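Local coordinates for protein arabinan endo-1,5-alpha-l-arabinosidase A (Cellvibrio cellulosa, PDB 1GYH) that hydrolyses the alpha-1,5-arabinofuranosyl bonds of linear arabinan, releasing almost exclusively arabinotriose in the breakdown of the plant cell wall, at residues L197-Y202 with L294-E299; L235-R240 with G246-I251. All coordinates share one frame; numbering follows the deposited sequence. Where two conformers were deposited one is given.

Interaction 1 (L197-Y202 with L294-E299); sequences LRKGDY and LHWDGE
Lys-199 lays the aliphatic part of its chain over one face of the Trp-296 indole, a CH-pi contact in which CG of Lys-199 stands 3.7 Å from the centroid of the six-membered ring and 14° off its normal. Two torsions steer the chain there: CG is anti to the backbone N (chi1 172°), and a bend at chi2 (82°) carries the rest across the ring, from the benzo part towards the pyrrole nitrogen, where Lys-199 CE lies 3.6 Å from Trp-296 NE1.

The polar ends meet beyond the two segments. Lys-199 NZ forms a salt bridge with Asp-272 OD2 and Trp-296 NE1 a hydrogen bond to the same oxygen, so one carboxylate oxygen helps to hold both the end of the lysine and the rotation of the indole.

Apolar packing continues among the buried leucines. Leu-197 CD2 approaches the edge of the indole, 4.2 Å from Trp-296 CZ2, and also meets CD2 of Leu-294 at 4.3 Å. Tyr-204, on the strand paired with 191-199, adds an edge-to-face contact to the tryptophan.

No hydrogen bond joins the segments, whose CA atoms come no nearer than 9.8 Å. Side chains alone bridge strand 191-199, with its type II' hairpin turn, and strand 286-296 of the following sheet, as expected where successive blades pack face to face in this five-bladed beta-propeller.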
loop_
_atom_site.group_PDB
_atom_site.type_symbol
_atom_site.label_atom_id
_atom_site.label_comp_id
_atom_site.label_asym_id
_atom_site.label_seq_id
_atom_site.Cartn_x
_atom_site.Cartn_y
_atom_site.Cartn_z
ATOM N N LEU A 197 -0.769 -1.262 -10.968
ATOM C CA LEU A 197 -1.439 -0.277 -11.842
ATOM C C LEU A 197 -1.506 -0.811 -13.273
ATOM O O LEU A 197 -0.517 -1.237 -13.832
ATOM C CB LEU A 197 -0.716 1.078 -11.822
ATOM C CG LEU A 197 -1.312 2.221 -12.721
ATOM C CD1 LEU A 197 -2.485 2.838 -12.055
ATOM C CD2 LEU A 197 -0.239 3.300 -13.040
ATOM N N ARG A 198 -2.696 -0.780 -13.860
ATOM C CA ARG A 198 -2.882 -1.091 -15.289
ATOM C C ARG A 198 -2.528 0.127 -16.089
ATOM O O ARG A 198 -3.052 1.195 -15.830
ATOM C CB ARG A 198 -4.343 -1.473 -15.559
ATOM C CG ARG A 198 -4.632 -1.879 -17.024
ATOM C CD ARG A 198 -3.883 -3.100 -17.510
ATOM N NE ARG A 198 -4.253 -3.328 -18.916
ATOM C CZ ARG A 198 -5.403 -3.836 -19.291
ATOM N NH1 ARG A 198 -6.267 -4.272 -18.377
ATOM N NH2 ARG A 198 -5.698 -3.926 -20.590
ATOM N N LYS A 199 -1.629 -0.031 -17.059
ATOM C CA LYS A 199 -1.289 1.041 -18.036
ATOM C C LYS A 199 -0.994 0.438 -19.419
ATOM O O LYS A 199 -0.091 -0.407 -19.575
ATOM C CB LYS A 199 -0.106 1.856 -17.504
ATOM C CG LYS A 199 0.480 2.892 -18.494
ATOM C CD LYS A 199 -0.320 4.186 -18.512
ATOM C CE LYS A 199 0.232 5.163 -19.565
ATOM N NZ LYS A 199 -0.382 6.524 -19.320
ATOM N N GLY A 200 -1.731 0.890 -20.440
ATOM C CA GLY A 200 -1.618 0.298 -21.773
ATOM C C GLY A 200 -1.889 -1.198 -21.772
ATOM O O GLY A 200 -2.912 -1.653 -21.253
ATOM N N ASP A 201 -0.984 -1.971 -22.354
ATOM C CA ASP A 201 -1.170 -3.413 -22.469
ATOM C C ASP A 201 -0.613 -4.229 -21.271
ATOM O O ASP A 201 -0.697 -5.465 -21.272
ATOM C CB ASP A 201 -0.519 -3.934 -23.758
ATOM C CG ASP A 201 -1.117 -3.311 -25.011
ATOM O OD1 ASP A 201 -2.343 -2.997 -25.032
ATOM O OD2 ASP A 201 -0.415 -3.107 -26.018
ATOM N N TYR A 202 -0.104 -3.555 -20.250
ATOM C CA TYR A 202 0.519 -4.237 -19.131
ATOM C C TYR A 202 -0.052 -3.842 -17.772
ATOM O O TYR A 202 -0.577 -2.725 -17.590
ATOM C CB TYR A 202 1.998 -3.920 -19.098
ATOM C CG TYR A 202 2.819 -4.544 -20.183
ATOM C CD1 TYR A 202 3.307 -5.834 -20.063
ATOM C CD2 TYR A 202 3.143 -3.822 -21.336
ATOM C CE1 TYR A 202 4.088 -6.393 -21.060
ATOM C CE2 TYR A 202 3.940 -4.381 -22.334
ATOM C CZ TYR A 202 4.391 -5.658 -22.188
ATOM O OH TYR A 202 5.168 -6.224 -23.164
ATOM N N LEU A 294 4.144 10.762 -12.914
ATOM C CA LEU A 294 4.597 9.483 -13.397
ATOM C C LEU A 294 4.634 9.528 -14.936
ATOM O O LEU A 294 3.571 9.647 -15.589
ATOM C CB LEU A 294 3.652 8.382 -12.895
ATOM C CG LEU A 294 4.026 6.897 -13.025
ATOM C CD1 LEU A 294 5.396 6.577 -12.473
ATOM C CD2 LEU A 294 2.928 6.069 -12.282
ATOM N N HIS A 295 5.837 9.401 -15.487
ATOM C CA HIS A 295 6.076 9.362 -16.963
ATOM C C HIS A 295 6.395 7.933 -17.449
ATOM O O HIS A 295 6.558 7.024 -16.638
ATOM C CB HIS A 295 7.225 10.313 -17.367
ATOM C CG HIS A 295 7.038 11.701 -16.857
ATOM N ND1 HIS A 295 7.592 12.136 -15.668
ATOM C CD2 HIS A 295 6.274 12.719 -17.314
ATOM C CE1 HIS A 295 7.204 13.378 -15.440
ATOM N NE2 HIS A 295 6.396 13.752 -16.418
ATOM N N TRP A 296 6.452 7.747 -18.774
ATOM C CA TRP A 296 6.729 6.440 -19.395
ATOM C C TRP A 296 7.743 6.609 -20.509
ATOM O O TRP A 296 7.581 7.473 -21.364
ATOM C CB TRP A 296 5.420 5.774 -19.899
ATOM C CG TRP A 296 4.367 5.755 -18.821
ATOM C CD1 TRP A 296 3.561 6.786 -18.475
ATOM C CD2 TRP A 296 4.099 4.705 -17.878
ATOM N NE1 TRP A 296 2.782 6.446 -17.396
ATOM C CE2 TRP A 296 3.101 5.176 -17.001
ATOM C CE3 TRP A 296 4.613 3.413 -17.673
ATOM C CZ2 TRP A 296 2.575 4.403 -15.980
ATOM C CZ3 TRP A 296 4.104 2.652 -16.642
ATOM C CH2 TRP A 296 3.100 3.147 -15.808
ATOM N N ASP A 297 8.797 5.792 -20.492
ATOM C CA ASP A 297 9.900 5.919 -21.424
ATOM C C ASP A 297 9.646 5.153 -22.721
ATOM O O ASP A 297 8.620 4.512 -22.870
ATOM C CB ASP A 297 11.272 5.539 -20.779
ATOM C CG ASP A 297 11.443 4.029 -20.455
ATOM O OD1 ASP A 297 10.711 3.129 -20.980
ATOM O OD2 ASP A 297 12.363 3.667 -19.644
ATOM N N GLY A 298 10.597 5.265 -23.640
ATOM C CA GLY A 298 10.547 4.660 -24.979
ATOM C C GLY A 298 10.487 3.146 -25.026
ATOM O O GLY A 298 10.103 2.577 -26.044
ATOM N N GLU A 299 10.841 2.491 -23.909
ATOM C CA GLU A 299 10.744 1.032 -23.775
ATOM C C GLU A 299 9.519 0.553 -22.970
ATOM O O GLU A 299 9.383 -0.640 -22.699
ATOM C CB GLU A 299 12.043 0.475 -23.164
ATOM C CG GLU A 299 13.291 0.661 -24.022
ATOM C CD GLU A 299 13.807 2.094 -24.097
ATOM O OE1 GLU A 299 13.857 2.778 -23.057
ATOM O OE2 GLU A 299 14.190 2.556 -25.213
#

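Interaction 2 (L235-R240 with G246-I251)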
loop_
_atom_site.group_PDB
_atom_site.type_symbol
_atom_site.label_atom_id
_atom_site.label_comp_id
_atom_site.label_asym_id
_atom_site.label_seq_id
_atom_site.Cartn_x
_atom_site.Cartn_y
_atom_site.Cartn_z
ATOM N N LEU A 235 7.891 -9.332 -14.948
ATOM C CA LEU A 235 9.270 -9.297 -15.362
ATOM C C LEU A 235 9.848 -7.900 -15.248
ATOM O O LEU A 235 9.156 -6.906 -15.448
ATOM C CB LEU A 235 9.402 -9.778 -16.837
ATOM C CG LEU A 235 8.804 -11.107 -17.255
ATOM C CD1 LEU A 235 9.203 -11.460 -18.699
ATOM C CD2 LEU A 235 9.208 -12.227 -16.283
ATOM N N ASP A 236 11.150 -7.805 -15.004
ATOM C CA ASP A 236 11.811 -6.504 -14.934
ATOM C C ASP A 236 12.422 -6.134 -16.325
ATOM O O ASP A 236 12.163 -6.855 -17.316
ATOM C CB ASP A 236 12.790 -6.438 -13.725
ATOM C CG ASP A 236 14.078 -7.223 -13.933
ATOM O OD1 ASP A 236 14.423 -7.711 -15.073
ATOM O OD2 ASP A 236 14.847 -7.382 -12.962
ATOM N N LYS A 237 13.173 -5.031 -16.399
ATOM C CA LYS A 237 13.766 -4.544 -17.670
ATOM C C LYS A 237 14.734 -5.533 -18.352
ATOM O O LYS A 237 14.916 -5.494 -19.603
ATOM C CB LYS A 237 14.470 -3.187 -17.502
ATOM C CG LYS A 237 13.566 -2.050 -17.102
ATOM C CD LYS A 237 14.344 -0.790 -16.795
ATOM C CE LYS A 237 13.415 0.400 -16.548
ATOM N NZ LYS A 237 14.182 1.681 -16.280
ATOM N N THR A 238 15.336 -6.427 -17.557
ATOM C CA THR A 238 16.246 -7.427 -18.054
ATOM C C THR A 238 15.569 -8.761 -18.335
ATOM O O THR A 238 16.243 -9.693 -18.750
ATOM C CB THR A 238 17.413 -7.730 -17.048
ATOM O OG1 THR A 238 16.881 -8.357 -15.869
ATOM C CG2 THR A 238 18.065 -6.485 -16.547
ATOM N N GLY A 239 14.271 -8.865 -18.102
ATOM C CA GLY A 239 13.544 -10.107 -18.322
ATOM C C GLY A 239 13.564 -11.096 -17.167
ATOM O O GLY A 239 13.274 -12.292 -17.333
ATOM N N ARG A 240 13.909 -10.582 -15.987
ATOM C CA ARG A 240 13.932 -11.400 -14.776
ATOM C C ARG A 240 12.606 -11.326 -14.021
ATOM O O ARG A 240 12.115 -10.226 -13.701
ATOM C CB ARG A 240 15.095 -10.969 -13.862
ATOM C CG ARG A 240 15.350 -11.906 -12.677
ATOM C CD ARG A 240 16.752 -11.712 -12.077
ATOM N NE ARG A 240 16.821 -12.144 -10.687
ATOM C CZ ARG A 240 17.674 -11.677 -9.766
ATOM N NH1 ARG A 240 18.575 -10.753 -10.064
ATOM N NH2 ARG A 240 17.622 -12.152 -8.526
ATOM N N GLY A 246 13.703 -10.589 -9.369
ATOM C CA GLY A 246 13.691 -9.485 -10.335
ATOM C C GLY A 246 13.062 -8.206 -9.798
ATOM O O GLY A 246 12.273 -8.248 -8.864
ATOM N N GLY A 247 13.429 -7.072 -10.399
ATOM C CA GLY A 247 12.842 -5.773 -10.101
ATOM C C GLY A 247 13.786 -4.667 -10.552
ATOM O O GLY A 247 14.990 -4.635 -10.186
ATOM N N SER A 248 13.253 -3.726 -11.341
ATOM C CA SER A 248 14.033 -2.592 -11.812
ATOM C C SER A 248 13.766 -1.366 -10.967
ATOM O O SER A 248 12.627 -1.054 -10.632
ATOM C CB SER A 248 13.708 -2.266 -13.287
ATOM O OG SER A 248 14.130 -3.333 -14.137
ATOM N N LEU A 249 14.843 -0.643 -10.684
ATOM C CA LEU A 249 14.788 0.601 -9.932
ATOM C C LEU A 249 13.857 1.655 -10.538
ATOM O O LEU A 249 13.976 1.991 -11.715
ATOM C CB LEU A 249 16.193 1.188 -9.735
ATOM C CG LEU A 249 16.228 2.571 -9.057
ATOM C CD1 LEU A 249 15.718 2.467 -7.638
ATOM C CD2 LEU A 249 17.606 3.233 -9.085
ATOM N N LEU A 250 12.947 2.170 -9.722
ATOM C CA LEU A 250 12.122 3.333 -10.087
ATOM C C LEU A 250 12.607 4.636 -9.452
ATOM O O LEU A 250 12.810 5.650 -10.130
ATOM C CB LEU A 250 10.667 3.091 -9.705
ATOM C CG LEU A 250 9.706 4.262 -9.982
ATOM C CD1 LEU A 250 9.692 4.567 -11.503
ATOM C CD2 LEU A 250 8.335 3.973 -9.500
ATOM N N ILE A 251 12.781 4.623 -8.129
ATOM C CA ILE A 251 13.282 5.778 -7.411
ATOM C C ILE A 251 13.842 5.290 -6.073
ATOM O O ILE A 251 13.244 4.407 -5.425
ATOM C CB ILE A 251 12.186 6.842 -7.180
ATOM C CG1 ILE A 251 12.736 8.104 -6.496
ATOM C CG2 ILE A 251 10.892 6.238 -6.489
ATOM C CD1 ILE A 251 11.745 9.337 -6.555
HETATM O O HOH W 1 15.598 1.039 -13.738
HETATM O O HOH W 2 11.874 2.169 -14.077
#
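The backbones of Asp-236 and Gly-247 come within 5.0 Å at their CA atoms, and those of Arg-240 and Gly-246 within 4.8 Å, where a type I turn from Asp-236 to Gly-239 lies against the residues leading into strand 248-251. Asp-236 works with both carboxylate oxygens. OD2 reaches across and accepts from Gly-247 N at 2.9 Å, on its anti side, while OD1 turns back into its own loop and is gripped by three donors. Thr-238 OG1 arrives on the syn side, 2.7 Å from Asp-236 OD1; the backbone N of Thr-238, whose bond to OD1 closes an Asx turn, and that of Arg-240 come from above the carboxylate plane. A chi1 of 74° sets the carboxylate between its own backbone N and carbonyl carbon, and the four bonds hold its orientation.

Ser-248 OG answers from the strand, accepting from Lys-237 N at 3.0 Å in a nearly straight bond (165°). The aliphatic start of the lysine passes close by, with Lys-237 CG 3.3 Å from Ser-248 OG. Beyond it the extended chain runs beside the strand until a water bridges Lys-237 NZ and Leu-249 O. The Arg-240 side chain, modelled in two positions, is less certain; in the conformer given, Gly-246 N lies over one face of its guanidinium, whose NH2 bonds to the carbonyl of Gln-244.

Strand 248-251 is an edge strand of its four-stranded sheet, paired with strand 221-227 through Ser-248 and Val-224 and, at a classic beta bulge, through Leu-250 and Ile-251 opposite Leu-222; the 235-240 loop folds against its entrance.

From the N terminus, the chain first reaches 197-202, at the end of the first strand of a four-stranded sheet and the turn into the second. It adds strands 202-209 and 221-227 before interaction 2 closes a short loop, five residues separating 235-240 from 246-251, at the entrance to the fourth strand, 248-251. Only after the next sheet is nearly finished does 294-299 return to 197-202, so interaction 1 closes a long, strand-rich loop that contains the whole of interaction 2. The long closure joins two successive sheets, whereas the short one shapes the outer edge of the earlier sheet. Their centres lie about 14 Å apart and their nearest atoms about 4 Å, without a touch.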